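Local structure of uncharacterized NTF2-like protein (3F14) at residues I29-I34 and D47-M52; Y93-R98 and I107-I112. The protein is of unknown function but belongs to the NTF2-like superfamily with a SnoaL-like domain, whose cone-shaped fold commonly encloses a pocket for small molecules. All coordinates share one frame; numbering follows the deposited sequence.

Contact 1: residues I29-I34 and D47-M52; sequences IEWNII and DFCNKM
W31 and I33 of strand 29-33 reach across to F48, C49 and M52 of helix 42-57 in an apolar helix-on-sheet contact, made by side chains alone. The two axes come no closer than 11.5 Å and run at 48° to each other, so long side chains have to bridge the gap. W31 does most of this. With CG anti to the backbone N (chi1 -171°), its six-membered ring is carried out toward the helix, where CZ3 lies 3.8 Å from F48 CD2 and, on the next residue, 3.8 Å from C49 SG. One helical turn on, the selenium of M52, a selenomethionine, sits 3.9 Å from W31 CH2. The cysteine sulfur and the selenium both approach the indole obliquely, a Cys sulfur-aromatic contact and the selenium counterpart of a Met-aromatic one. The planes of W31 and F48 stand almost perpendicular, at 88°, and W31 CZ3 meets the phenylalanine at its rim. I33 works beside the indole: its CG1 lies 3.6 Å above the tryptophan plane, offset toward the rim, while CD1 ends 3.6 Å from F48 CE2, the two side chains coming from opposite directions. A leucine in place of W31 would probably take from C49 and M52 the indole rim they rest against and open a gap beneath the helix. The far edge of the indole is fixed separately, NE1 being hydrogen-bonded to S109 OG, and the ring of F13 from helix 2-14 meets W31 edge-to-face. Strand 29-33 lies between strands 37-40 and 103-111; F48 also packs on Q37 and V39, and C49 and M52 on F18.

Contact 2: residues Y93-R98 and I107-I112; sequences YCDIYR and ITSYCI
The final beta hairpin of the chain, strands 88-100 and 103-111, supplies this contact, a regular antiparallel pairing with its axes 4.6 Å apart and at 170°. C94 with Y110 and I96 with T108 are the hydrogen-bonded pairs, each closed by two backbone bonds; I96 N to T108 O, at 2.8 Å, is representative. Y93 with C111, D95 with S109 and Y97 with I107 are the non-hydrogen-bonded pairs. Here CA-H...O contacts supplement the ladder, as from Y93 CA to Y110 O at 3.2 Å. On the face bearing D95, S109 OG donates to D95 OD1 over 2.7 Å, arriving 44° out of the carboxylate plane, the same hydroxyl oxygen being hydrogen-bonded to W31 NE1. Both side chains have the tip anti to their own carbonyl carbon (chi1 -62° in each), which brings the hydroxyl and the carboxylate together across the pair. The carboxylate is held at both oxygens: OD2 bonds to S14 OG, and OD1 is also hydrogen-bonded to O1 of a bound Tris molecule. Beside it Y97 and I107 lie side by side and point the same way, with I107 CG2 over one face of the tyrosine ring, 4.0 Å from Y97 CE2; the phenol OH bonds to S14 OG. On the opposite face I96 CD1 approaches Y110 CE1 obliquely at 3.9 Å, while the Y110 ring turns its edge to C94 O, in plane. Y110 OH bonds to E76 OE1 of the second subunit, where I96 packs on I67, so this face belongs to the dimer interface. Helix 2-14 covers part of the other face, A10 meeting Y97 and F13 meeting I107, and strand 72-82 flanks the hairpin beyond 93-98.

In the fold
Contacts 1 and 2 follow one another along the chain, yet their centres are about 11 Å apart because strands 29-33 and 103-111 are neighbours in one sheet. Two probable backbone hydrogen bonds join them, N32 N to I107 O at 2.8 Å and N32 O to S109 N at 2.9 Å, and I34 CD1 packs on T108 CG2 at 3.7 Å. Tris lies about 4 Å from the side chain of W31 and about 3 Å from that of D95 (nearest atoms), so both contacts probably border one site. Tris probably comes from the crystallisation liquor, but its place is consistent with the pocket of NTF2-like folds.

Contact 1: residues I29-I34 and D47-M52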
loop_
_atom_site.group_PDB
_atom_site.type_symbol
_atom_site.label_atom_id
_atom_site.label_comp_id
_atom_site.label_asym_id
_atom_site.label_seq_id
_atom_site.Cartn_x
_atom_site.Cartn_y
_atom_site.Cartn_z
ATOM N N ILE A 29 -10.732 10.817 -13.236
ATOM C CA ILE A 29 -9.845 10.383 -12.162
ATOM C C ILE A 29 -10.580 10.194 -10.856
ATOM O O ILE A 29 -11.454 10.954 -10.505
ATOM C CB ILE A 29 -8.684 11.378 -11.990
ATOM C CG1 ILE A 29 -7.664 10.902 -10.904
ATOM C CG2 ILE A 29 -9.172 12.811 -11.627
ATOM C CD1 ILE A 29 -6.341 11.725 -10.885
ATOM N N GLU A 30 -10.194 9.165 -10.096
ATOM C CA GLU A 30 -10.683 9.022 -8.736
ATOM C C GLU A 30 -9.476 8.931 -7.797
ATOM O O GLU A 30 -8.500 8.267 -8.127
ATOM C CB GLU A 30 -11.518 7.747 -8.579
ATOM C CG GLU A 30 -12.714 7.776 -9.459
ATOM C CD GLU A 30 -13.711 6.633 -9.206
ATOM O OE1 GLU A 30 -13.508 5.846 -8.245
ATOM O OE2 GLU A 30 -14.659 6.550 -10.020
ATOM N N TRP A 31 -9.566 9.594 -6.653
ATOM C CA TRP A 31 -8.608 9.461 -5.563
ATOM C C TRP A 31 -9.328 8.848 -4.393
ATOM O O TRP A 31 -10.170 9.474 -3.778
ATOM C CB TRP A 31 -7.986 10.793 -5.180
ATOM C CG TRP A 31 -6.818 10.694 -4.192
ATOM C CD1 TRP A 31 -6.161 9.581 -3.833
ATOM C CD2 TRP A 31 -6.129 11.781 -3.548
ATOM N NE1 TRP A 31 -5.137 9.889 -2.975
ATOM C CE2 TRP A 31 -5.078 11.239 -2.784
ATOM C CE3 TRP A 31 -6.288 13.169 -3.555
ATOM C CZ2 TRP A 31 -4.221 12.035 -2.003
ATOM C CZ3 TRP A 31 -5.447 13.959 -2.762
ATOM C CH2 TRP A 31 -4.414 13.396 -2.024
ATOM N N ASN A 32 -8.993 7.581 -4.097
ATOM C CA ASN A 32 -9.522 6.804 -2.993
ATOM C C ASN A 32 -8.527 6.913 -1.828
ATOM O O ASN A 32 -7.499 6.254 -1.837
ATOM C CB ASN A 32 -9.732 5.362 -3.405
ATOM C CG ASN A 32 -10.298 4.516 -2.291
ATOM O OD1 ASN A 32 -10.566 5.005 -1.209
ATOM N ND2 ASN A 32 -10.469 3.240 -2.562
ATOM N N ILE A 33 -8.828 7.736 -0.843
ATOM C CA ILE A 33 -8.025 7.881 0.371
ATOM C C ILE A 33 -8.647 6.884 1.362
ATOM O O ILE A 33 -9.707 7.123 1.941
ATOM C CB ILE A 33 -7.995 9.303 0.908
ATOM C CG1 ILE A 33 -7.451 10.238 -0.202
ATOM C CG2 ILE A 33 -7.105 9.348 2.193
ATOM C CD1 ILE A 33 -7.497 11.752 0.194
ATOM N N ILE A 34 -8.004 5.718 1.494
ATOM C CA ILE A 34 -8.522 4.592 2.245
ATOM C C ILE A 34 -8.869 4.982 3.682
ATOM O O ILE A 34 -8.084 5.588 4.392
ATOM C CB ILE A 34 -7.462 3.440 2.258
ATOM C CG1 ILE A 34 -7.208 2.903 0.836
ATOM C CG2 ILE A 34 -7.889 2.312 3.198
ATOM C CD1 ILE A 34 -8.313 2.086 0.229
ATOM N N ASP A 47 -9.582 20.384 -7.001
ATOM C CA ASP A 47 -10.003 21.308 -5.934
ATOM C C ASP A 47 -9.585 20.750 -4.581
ATOM O O ASP A 47 -9.148 21.493 -3.693
ATOM C CB ASP A 47 -11.532 21.553 -5.960
ATOM C CG ASP A 47 -11.991 22.454 -7.099
ATOM O OD1 ASP A 47 -11.183 23.234 -7.668
ATOM O OD2 ASP A 47 -13.233 22.464 -7.353
ATOM N N PHE A 48 -9.719 19.447 -4.409
ATOM C CA PHE A 48 -9.350 18.790 -3.148
ATOM C C PHE A 48 -7.860 18.867 -2.924
ATOM O O PHE A 48 -7.395 19.237 -1.836
ATOM C CB PHE A 48 -9.797 17.330 -3.196
ATOM C CG PHE A 48 -9.659 16.576 -1.888
ATOM C CD1 PHE A 48 -10.705 16.558 -0.978
ATOM C CD2 PHE A 48 -8.527 15.861 -1.645
ATOM C CE1 PHE A 48 -10.570 15.830 0.201
ATOM C CE2 PHE A 48 -8.399 15.148 -0.485
ATOM C CZ PHE A 48 -9.431 15.138 0.419
ATOM N N CYS A 49 -7.077 18.586 -3.949
ATOM C CA CYS A 49 -5.638 18.747 -3.869
ATOM C C CYS A 49 -5.271 20.171 -3.546
ATOM O O CYS A 49 -4.321 20.398 -2.752
ATOM C CB CYS A 49 -4.998 18.325 -5.201
ATOM S SG CYS A 49 -5.002 16.562 -5.516
ATOM N N ASN A 50 -5.877 21.165 -4.180
ATOM C CA ASN A 50 -5.556 22.563 -3.888
ATOM C C ASN A 50 -5.868 22.936 -2.447
ATOM O O ASN A 50 -5.142 23.763 -1.859
ATOM C CB ASN A 50 -6.228 23.525 -4.896
ATOM C CG ASN A 50 -5.476 23.578 -6.232
ATOM O OD1 ASN A 50 -4.271 23.355 -6.274
ATOM N ND2 ASN A 50 -6.159 23.947 -7.293
ATOM N N LYS A 51 -6.974 22.445 -1.901
ATOM C CA LYS A 51 -7.316 22.715 -0.495
ATOM C C LYS A 51 -6.215 22.171 0.427
ATOM O O LYS A 51 -5.817 22.832 1.403
ATOM C CB LYS A 51 -8.680 22.107 -0.199
ATOM C CG LYS A 51 -9.198 22.172 1.214
ATOM C CD LYS A 51 -10.687 21.774 1.255
ATOM C CE LYS A 51 -11.163 21.381 2.645
ATOM N NZ LYS A 51 -10.463 22.146 3.733
HETATM N N MSE A 52 -5.666 21.002 0.069
HETATM C CA MSE A 52 -4.609 20.240 0.834
HETATM C C MSE A 52 -3.181 20.775 0.668
HETATM O O MSE A 52 -2.333 20.553 1.535
HETATM C CB MSE A 52 -4.605 18.715 0.457
HETATM C CG MSE A 52 -3.704 17.742 1.352
HETATM SE SE MSE A 52 -3.802 15.920 0.925
HETATM C CE MSE A 52 -5.632 15.641 1.355
#

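Contact 2: residues Y93-R98 and I107-I112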
loop_
_atom_site.group_PDB
_atom_site.type_symbol
_atom_site.label_atom_id
_atom_site.label_comp_id
_atom_site.label_asym_id
_atom_site.label_seq_id
_atom_site.Cartn_x
_atom_site.Cartn_y
_atom_site.Cartn_z
ATOM N N TYR A 93 2.918 6.401 4.130
ATOM C CA TYR A 93 1.970 6.248 3.036
ATOM C C TYR A 93 2.392 5.254 1.972
ATOM O O TYR A 93 3.566 5.025 1.712
ATOM C CB TYR A 93 1.637 7.630 2.358
ATOM C CG TYR A 93 2.813 8.387 1.804
ATOM C CD1 TYR A 93 3.372 8.096 0.545
ATOM C CD2 TYR A 93 3.359 9.445 2.513
ATOM C CE1 TYR A 93 4.457 8.806 0.069
ATOM C CE2 TYR A 93 4.399 10.190 2.008
ATOM C CZ TYR A 93 4.964 9.879 0.800
ATOM O OH TYR A 93 6.050 10.635 0.363
ATOM N N CYS A 94 1.375 4.662 1.371
ATOM C CA CYS A 94 1.521 3.831 0.199
ATOM C C CYS A 94 0.479 4.338 -0.816
ATOM O O CYS A 94 -0.714 4.253 -0.565
ATOM C CB CYS A 94 1.286 2.359 0.537
ATOM S SG CYS A 94 1.390 1.297 -0.937
ATOM N N ASP A 95 0.966 4.864 -1.940
ATOM C CA ASP A 95 0.144 5.414 -3.021
ATOM C C ASP A 95 0.219 4.503 -4.217
ATOM O O ASP A 95 1.305 4.194 -4.717
ATOM C CB ASP A 95 0.603 6.807 -3.416
ATOM C CG ASP A 95 0.501 7.823 -2.294
ATOM O OD1 ASP A 95 -0.442 7.786 -1.480
ATOM O OD2 ASP A 95 1.405 8.751 -2.212
ATOM N N ILE A 96 -0.950 4.104 -4.728
ATOM C CA ILE A 96 -1.058 3.176 -5.853
ATOM C C ILE A 96 -1.723 3.896 -7.031
ATOM O O ILE A 96 -2.837 4.423 -6.884
ATOM C CB ILE A 96 -1.905 1.938 -5.475
ATOM C CG1 ILE A 96 -1.310 1.246 -4.268
ATOM C CG2 ILE A 96 -2.066 0.989 -6.678
ATOM C CD1 ILE A 96 -2.142 0.049 -3.724
ATOM N N TYR A 97 -1.021 3.970 -8.162
ATOM C CA TYR A 97 -1.516 4.666 -9.343
ATOM C C TYR A 97 -1.866 3.690 -10.418
ATOM O O TYR A 97 -1.081 2.792 -10.711
ATOM C CB TYR A 97 -0.431 5.627 -9.885
ATOM C CG TYR A 97 0.046 6.679 -8.900
ATOM C CD1 TYR A 97 0.995 6.369 -7.926
ATOM C CD2 TYR A 97 -0.450 7.974 -8.917
ATOM C CE1 TYR A 97 1.405 7.271 -6.991
ATOM C CE2 TYR A 97 -0.050 8.887 -7.996
ATOM C CZ TYR A 97 0.902 8.552 -7.037
ATOM O OH TYR A 97 1.272 9.457 -6.086
ATOM N N ARG A 98 -3.028 3.858 -11.015
ATOM C CA ARG A 98 -3.370 3.126 -12.230
ATOM C C ARG A 98 -3.481 4.152 -13.319
ATOM O O ARG A 98 -4.257 5.110 -13.234
ATOM C CB ARG A 98 -4.686 2.387 -12.116
ATOM C CG ARG A 98 -5.040 1.560 -13.391
ATOM C CD ARG A 98 -6.385 0.820 -13.319
ATOM N N ILE A 107 -5.944 6.883 -8.175
ATOM C CA ILE A 107 -4.954 6.929 -7.115
ATOM C C ILE A 107 -5.621 6.316 -5.882
ATOM O O ILE A 107 -6.744 6.686 -5.572
ATOM C CB ILE A 107 -4.470 8.355 -6.786
ATOM C CG1 ILE A 107 -4.095 9.094 -8.078
ATOM C CG2 ILE A 107 -3.304 8.246 -5.756
ATOM C CD1 ILE A 107 -3.718 10.560 -7.855
ATOM N N THR A 108 -4.946 5.369 -5.216
ATOM C CA THR A 108 -5.423 4.792 -3.954
ATOM C C THR A 108 -4.351 5.025 -2.897
ATOM O O THR A 108 -3.204 4.613 -3.121
ATOM C CB THR A 108 -5.706 3.298 -4.117
ATOM O OG1 THR A 108 -6.604 3.070 -5.219
ATOM C CG2 THR A 108 -6.345 2.730 -2.811
ATOM N N SER A 109 -4.679 5.699 -1.798
ATOM C CA SER A 109 -3.656 6.027 -0.792
ATOM C C SER A 109 -4.004 5.413 0.557
ATOM O O SER A 109 -5.092 5.635 1.095
ATOM C CB SER A 109 -3.522 7.521 -0.651
ATOM O OG SER A 109 -3.096 8.173 -1.853
ATOM N N TYR A 110 -3.033 4.666 1.093
ATOM C CA TYR A 110 -3.074 4.127 2.461
ATOM C C TYR A 110 -2.157 4.972 3.295
ATOM O O TYR A 110 -0.955 4.981 3.068
ATOM C CB TYR A 110 -2.592 2.664 2.475
ATOM C CG TYR A 110 -3.430 1.723 1.669
ATOM C CD1 TYR A 110 -3.376 1.676 0.279
ATOM C CD2 TYR A 110 -4.250 0.782 2.300
ATOM C CE1 TYR A 110 -4.194 0.796 -0.460
ATOM C CE2 TYR A 110 -5.045 -0.060 1.590
ATOM C CZ TYR A 110 -5.046 -0.088 0.166
ATOM O OH TYR A 110 -5.848 -0.962 -0.520
ATOM N N CYS A 111 -2.693 5.653 4.310
ATOM C CA CYS A 111 -1.939 6.620 5.106
ATOM C C CYS A 111 -2.132 6.280 6.557
ATOM O O CYS A 111 -3.262 6.233 7.038
ATOM C CB CYS A 111 -2.430 8.053 4.852
ATOM S SG CYS A 111 -2.454 8.561 3.122
ATOM N N ILE A 112 -1.045 6.036 7.243
ATOM C CA ILE A 112 -1.035 5.606 8.650
ATOM C C ILE A 112 -0.178 6.533 9.481
ATOM O O ILE A 112 1.029 6.602 9.255
ATOM C CB ILE A 112 -0.546 4.136 8.768
ATOM C CG1 ILE A 112 -1.535 3.233 8.045
ATOM C CG2 ILE A 112 -0.404 3.672 10.232
ATOM C CD1 ILE A 112 -1.097 1.769 7.863
ATOM O OXT ILE A 112 -0.702 7.066 10.474
#